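Side-chain contacts in Old Yellow Enzyme (Pichia, PDB 6AGZ), which is an FMN-dependent oxidoreductase of the old yellow enzyme family and probably reduces the activated C=C bond of enone compounds: residues I18-K22 / I23-N27; L226-A230 / V231-H235. All blocks are in the same frame, centred on the assembly; numbering follows the deposited sequence.

Interaction 1: I18-K22 / I23-N27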
loop_
_atom_site.group_PDB
_atom_site.type_symbol
_atom_site.label_atom_id
_atom_site.label_comp_id
_atom_site.label_asym_id
_atom_site.label_seq_id
_atom_site.Cartn_x
_atom_site.Cartn_y
_atom_site.Cartn_z
ATOM N N ILE A 18 5.790 -18.023 -21.701
ATOM C CA ILE A 18 6.057 -17.748 -20.291
ATOM C C ILE A 18 5.731 -18.992 -19.479
ATOM O O ILE A 18 4.768 -19.705 -19.770
ATOM C CB ILE A 18 5.259 -16.523 -19.793
ATOM C CG1 ILE A 18 5.633 -16.184 -18.347
ATOM C CG2 ILE A 18 3.759 -16.757 -19.923
ATOM C CD1 ILE A 18 4.858 -15.017 -17.774
ATOM N N LYS A 19 6.544 -19.256 -18.461
ATOM C CA LYS A 19 6.313 -20.379 -17.564
ATOM C C LYS A 19 5.440 -19.922 -16.402
ATOM O O LYS A 19 5.814 -19.010 -15.656
ATOM C CB LYS A 19 7.635 -20.949 -17.050
ATOM C CG LYS A 19 7.458 -22.056 -16.025
ATOM C CD LYS A 19 8.645 -23.001 -16.014
ATOM C CE LYS A 19 8.240 -24.374 -15.500
ATOM N NZ LYS A 19 9.020 -24.777 -14.299
ATOM N N VAL A 20 4.275 -20.549 -16.257
ATOM C CA VAL A 20 3.358 -20.277 -15.157
ATOM C C VAL A 20 3.080 -21.593 -14.446
ATOM O O VAL A 20 2.767 -22.599 -15.095
ATOM C CB VAL A 20 2.052 -19.625 -15.646
ATOM C CG1 VAL A 20 1.157 -19.282 -14.466
ATOM C CG2 VAL A 20 2.357 -18.380 -16.463
ATOM N N GLY A 21 3.205 -21.589 -13.124
ATOM C CA GLY A 21 3.102 -22.838 -12.392
ATOM C C GLY A 21 4.187 -23.784 -12.861
ATOM O O GLY A 21 5.375 -23.443 -12.882
ATOM N N LYS A 22 3.781 -24.989 -13.256
ATOM C CA LYS A 22 4.688 -25.947 -13.869
ATOM C C LYS A 22 4.442 -26.110 -15.364
ATOM O O LYS A 22 5.017 -27.016 -15.978
ATOM C CB LYS A 22 4.586 -27.305 -13.170
ATOM C CG LYS A 22 5.669 -27.543 -12.127
ATOM C CD LYS A 22 5.551 -28.918 -11.484
ATOM C CE LYS A 22 4.368 -28.990 -10.535
ATOM N NZ LYS A 22 4.811 -28.979 -9.111
ATOM N N ILE A 23 3.609 -25.265 -15.966
ATOM C CA ILE A 23 3.297 -25.380 -17.384
ATOM C C ILE A 23 3.893 -24.198 -18.138
ATOM O O ILE A 23 4.257 -23.166 -17.561
ATOM C CB ILE A 23 1.780 -25.483 -17.649
ATOM C CG1 ILE A 23 1.069 -24.209 -17.195
ATOM C CG2 ILE A 23 1.203 -26.708 -16.961
ATOM C CD1 ILE A 23 -0.393 -24.165 -17.564
ATOM N N GLU A 24 3.976 -24.359 -19.457
ATOM C CA GLU A 24 4.572 -23.376 -20.356
ATOM C C GLU A 24 3.486 -22.838 -21.278
ATOM O O GLU A 24 3.057 -23.529 -22.209
ATOM C CB GLU A 24 5.715 -23.998 -21.159
ATOM C CG GLU A 24 6.548 -22.997 -21.943
ATOM C CD GLU A 24 7.526 -22.239 -21.067
ATOM O OE1 GLU A 24 7.701 -22.628 -19.893
ATOM O OE2 GLU A 24 8.125 -21.256 -21.553
ATOM N N LEU A 25 3.044 -21.612 -21.018
ATOM C CA LEU A 25 2.081 -20.945 -21.882
ATOM C C LEU A 25 2.772 -20.396 -23.124
ATOM O O LEU A 25 3.847 -19.790 -23.042
ATOM C CB LEU A 25 1.384 -19.808 -21.136
ATOM C CG LEU A 25 0.651 -20.141 -19.835
ATOM C CD1 LEU A 25 0.025 -18.885 -19.249
ATOM C CD2 LEU A 25 -0.403 -21.211 -20.064
ATOM N N LYS A 26 2.133 -20.604 -24.279
ATOM C CA LYS A 26 2.671 -20.120 -25.544
ATOM C C LYS A 26 2.531 -18.610 -25.688
ATOM O O LYS A 26 3.314 -17.995 -26.420
ATOM C CB LYS A 26 1.971 -20.830 -26.706
ATOM C CG LYS A 26 2.589 -20.583 -28.075
ATOM C CD LYS A 26 1.867 -21.380 -29.152
ATOM C CE LYS A 26 2.425 -21.081 -30.534
ATOM N NZ LYS A 26 1.727 -21.860 -31.594
ATOM N N ASN A 27 1.567 -17.999 -25.002
ATOM C CA ASN A 27 1.400 -16.554 -25.014
ATOM C C ASN A 27 1.001 -16.096 -23.617
ATOM O O ASN A 27 0.882 -16.897 -22.685
ATOM C CB ASN A 27 0.376 -16.116 -26.073
ATOM C CG ASN A 27 -1.012 -16.703 -25.843
ATOM O OD1 ASN A 27 -1.564 -16.630 -24.745
ATOM N ND2 ASN A 27 -1.583 -17.284 -26.892
#
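Leu25 holds CG beside its backbone N (chi1 -57°) and Val20 places CG2 beside its own N. These settings aim the two branches at each other across a two-stranded beta hairpin, where Val20 CG2 meets Leu25 CD1 at 3.7 Å. Strands 18-20 and 23-25 are antiparallel and joined by a type II' turn from Val20 to Ile23, in which Gly21 takes the positive phi of the first corner and Lys22 the second.

Two hydrogen-bonded pairs stitch the strands. Ile18 and Leu25 exchange N-H and C=O in both directions, and Val20 and Ile23 do the same next to the turn, with 2.9 Å between Val20 N and Ile23 O. Between them, Lys19 and Glu24 form the non-hydrogen-bonded pair, and Lys19 CA adds a C-H...O contact to Ile23 O.

The faces differ in character. One carries Ile18, Val20, Ile23 and Leu25; Ile18 CG2 lies alongside Leu25 CB at 4.1 Å. Ile23 and Leu25 touch His106, and Val20 and Ile23 touch Met183, the first residues of barrel strands 106-112 and 183-187. The hairpin thus packs across the N-terminal end of the barrel, where old yellow enzymes carry such a hairpin.

On the exposed face, the Glu24 carboxylate folds back over the neighbouring strand until OE1 touches Lys19 CB at 3.3 Å. Lys19 crosses it at about a right angle and carries its amine away, leaving NZ 6.1 Å from Glu24 OE1, so the pair is no salt bridge. Lys22 instead pairs with Asp234.

Beside the turn, Ile23 has CG1 wedged between its N and carbonyl carbon (chi1 63°), which presses CG1 to 3.1 Å from Val20 O, the oxygen that also accepts Ile23 N-H.

Interaction 2: L226-A230 / V231-H235; sequences LVIEA and VGADH
Val227 and Val231 stand one helical turn apart at the end of helix 218-231, side by side and pointing the same way. Two backbone hydrogen bonds close the helix. Val231 N reaches Val227 O at 2.9 Å. The bond from Gly232 N to Ile228 O is more bent, with an N-H...O angle of 140°. Gly232 then leaves helical geometry with a positive phi of 95°, and a short 3-10 turn follows, tied by a bond from His235 N to Gly232 O.

Apolar contacts accompany this turn. Val227 CG1 meets Val231 CG2 at 4.0 Å, the latter branch lying between its own N and carbonyl carbon and also passing 3.3 Å from Val227 O. Ile228 CG2 lies 4.0 Å from Ala233 CB, so the chain beyond the glycine folds back beside the helix. Val227, Ile228 and Val231 all reach Val236 at the start of the next strand, while Val227 and Val231 also touch helix 158-179.

The arrangement is the helix-to-strand connection of a TIM barrel, here a glycine-terminated helix leading through a tight turn into barrel strand 236-240.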
loop_
_atom_site.group_PDB
_atom_site.type_symbol
_atom_site.label_atom_id
_atom_site.label_comp_id
_atom_site.label_asym_id
_atom_site.label_seq_id
_atom_site.Cartn_x
_atom_site.Cartn_y
_atom_site.Cartn_z
ATOM N N LEU A 226 -4.639 -24.230 3.031
ATOM C CA LEU A 226 -5.173 -25.583 2.918
ATOM C C LEU A 226 -5.151 -26.071 1.472
ATOM O O LEU A 226 -4.799 -27.227 1.203
ATOM C CB LEU A 226 -6.590 -25.637 3.488
ATOM C CG LEU A 226 -6.689 -25.688 5.015
ATOM C CD1 LEU A 226 -8.111 -25.413 5.476
ATOM C CD2 LEU A 226 -6.212 -27.037 5.532
ATOM N N VAL A 227 -5.514 -25.200 0.526
ATOM C CA VAL A 227 -5.522 -25.595 -0.880
ATOM C C VAL A 227 -4.103 -25.846 -1.379
ATOM O O VAL A 227 -3.860 -26.781 -2.152
ATOM C CB VAL A 227 -6.251 -24.534 -1.726
ATOM C CG1 VAL A 227 -6.072 -24.812 -3.210
ATOM C CG2 VAL A 227 -7.730 -24.506 -1.374
ATOM N N ILE A 228 -3.143 -25.024 -0.944
ATOM C CA ILE A 228 -1.748 -25.240 -1.318
ATOM C C ILE A 228 -1.259 -26.580 -0.788
ATOM O O ILE A 228 -0.584 -27.337 -1.497
ATOM C CB ILE A 228 -0.867 -24.080 -0.816
ATOM C CG1 ILE A 228 -1.084 -22.827 -1.668
ATOM C CG2 ILE A 228 0.604 -24.474 -0.826
ATOM C CD1 ILE A 228 -0.276 -21.635 -1.202
ATOM N N GLU A 229 -1.594 -26.898 0.465
ATOM C CA GLU A 229 -1.244 -28.208 1.003
ATOM C C GLU A 229 -1.921 -29.327 0.222
ATOM O O GLU A 229 -1.358 -30.419 0.085
ATOM C CB GLU A 229 -1.614 -28.281 2.485
ATOM C CG GLU A 229 -1.466 -29.664 3.102
ATOM C CD GLU A 229 -1.542 -29.641 4.616
ATOM O OE1 GLU A 229 -0.521 -29.947 5.266
ATOM O OE2 GLU A 229 -2.621 -29.313 5.155
ATOM N N ALA A 230 -3.113 -29.069 -0.321
ATOM C CA ALA A 230 -3.840 -30.116 -1.032
ATOM C C ALA A 230 -3.232 -30.390 -2.404
ATOM O O ALA A 230 -2.939 -31.544 -2.742
ATOM C CB ALA A 230 -5.314 -29.730 -1.165
ATOM N N VAL A 231 -3.033 -29.348 -3.209
ATOM C CA VAL A 231 -2.686 -29.517 -4.617
ATOM C C VAL A 231 -1.351 -28.892 -4.996
ATOM O O VAL A 231 -0.911 -29.070 -6.142
ATOM C CB VAL A 231 -3.797 -28.969 -5.538
ATOM C CG1 VAL A 231 -5.115 -29.676 -5.261
ATOM C CG2 VAL A 231 -3.941 -27.466 -5.358
ATOM N N GLY A 232 -0.689 -28.169 -4.098
ATOM C CA GLY A 232 0.571 -27.539 -4.447
ATOM C C GLY A 232 0.411 -26.097 -4.884
ATOM O O GLY A 232 -0.563 -25.752 -5.557
ATOM N N ALA A 233 1.373 -25.246 -4.513
ATOM C CA ALA A 233 1.232 -23.811 -4.745
ATOM C C ALA A 233 1.183 -23.479 -6.232
ATOM O O ALA A 233 0.463 -22.561 -6.645
ATOM C CB ALA A 233 2.374 -23.057 -4.067
ATOM N N ASP A 234 1.936 -24.211 -7.056
ATOM C CA ASP A 234 1.963 -23.920 -8.486
ATOM C C ASP A 234 0.662 -24.276 -9.196
ATOM O O ASP A 234 0.549 -24.021 -10.400
ATOM C CB ASP A 234 3.137 -24.642 -9.151
ATOM C CG ASP A 234 3.404 -26.004 -8.547
ATOM O OD1 ASP A 234 2.457 -26.622 -8.017
ATOM O OD2 ASP A 234 4.567 -26.455 -8.597
ATOM N N HIS A 235 -0.315 -24.852 -8.492
ATOM C CA HIS A 235 -1.640 -25.107 -9.040
ATOM C C HIS A 235 -2.702 -24.221 -8.398
ATOM O O HIS A 235 -3.899 -24.506 -8.519
ATOM C CB HIS A 235 -2.014 -26.581 -8.870
ATOM C CG HIS A 235 -1.056 -27.531 -9.518
ATOM N ND1 HIS A 235 -1.160 -27.907 -10.841
ATOM C CD2 HIS A 235 0.016 -28.193 -9.023
ATOM C CE1 HIS A 235 -0.190 -28.755 -11.133
ATOM N NE2 HIS A 235 0.539 -28.944 -10.047
#

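How the interactions relate
Along the chain the contacts come in series, the N-terminal hairpin of interaction 1 first and the helix end of interaction 2 some two hundred residues later, with centres about 18 Å apart. Both lie at the N-terminal end of the same eight-stranded barrel: residues 231-235 lead into strand 236-240, the neighbour of strand 183-187 on which the hairpin sits. They touch directly. Lys22 NZ forms a salt bridge with Asp234 OD2 at 2.6 Å, beside packing of Gly21 CA on Asp234 CB and of Lys22 on His235. The hairpin turn is thereby tied to a barrel loop, on the end of the barrel opposite the C-terminal end, where TIM-barrel flavoenzymes bind FMN.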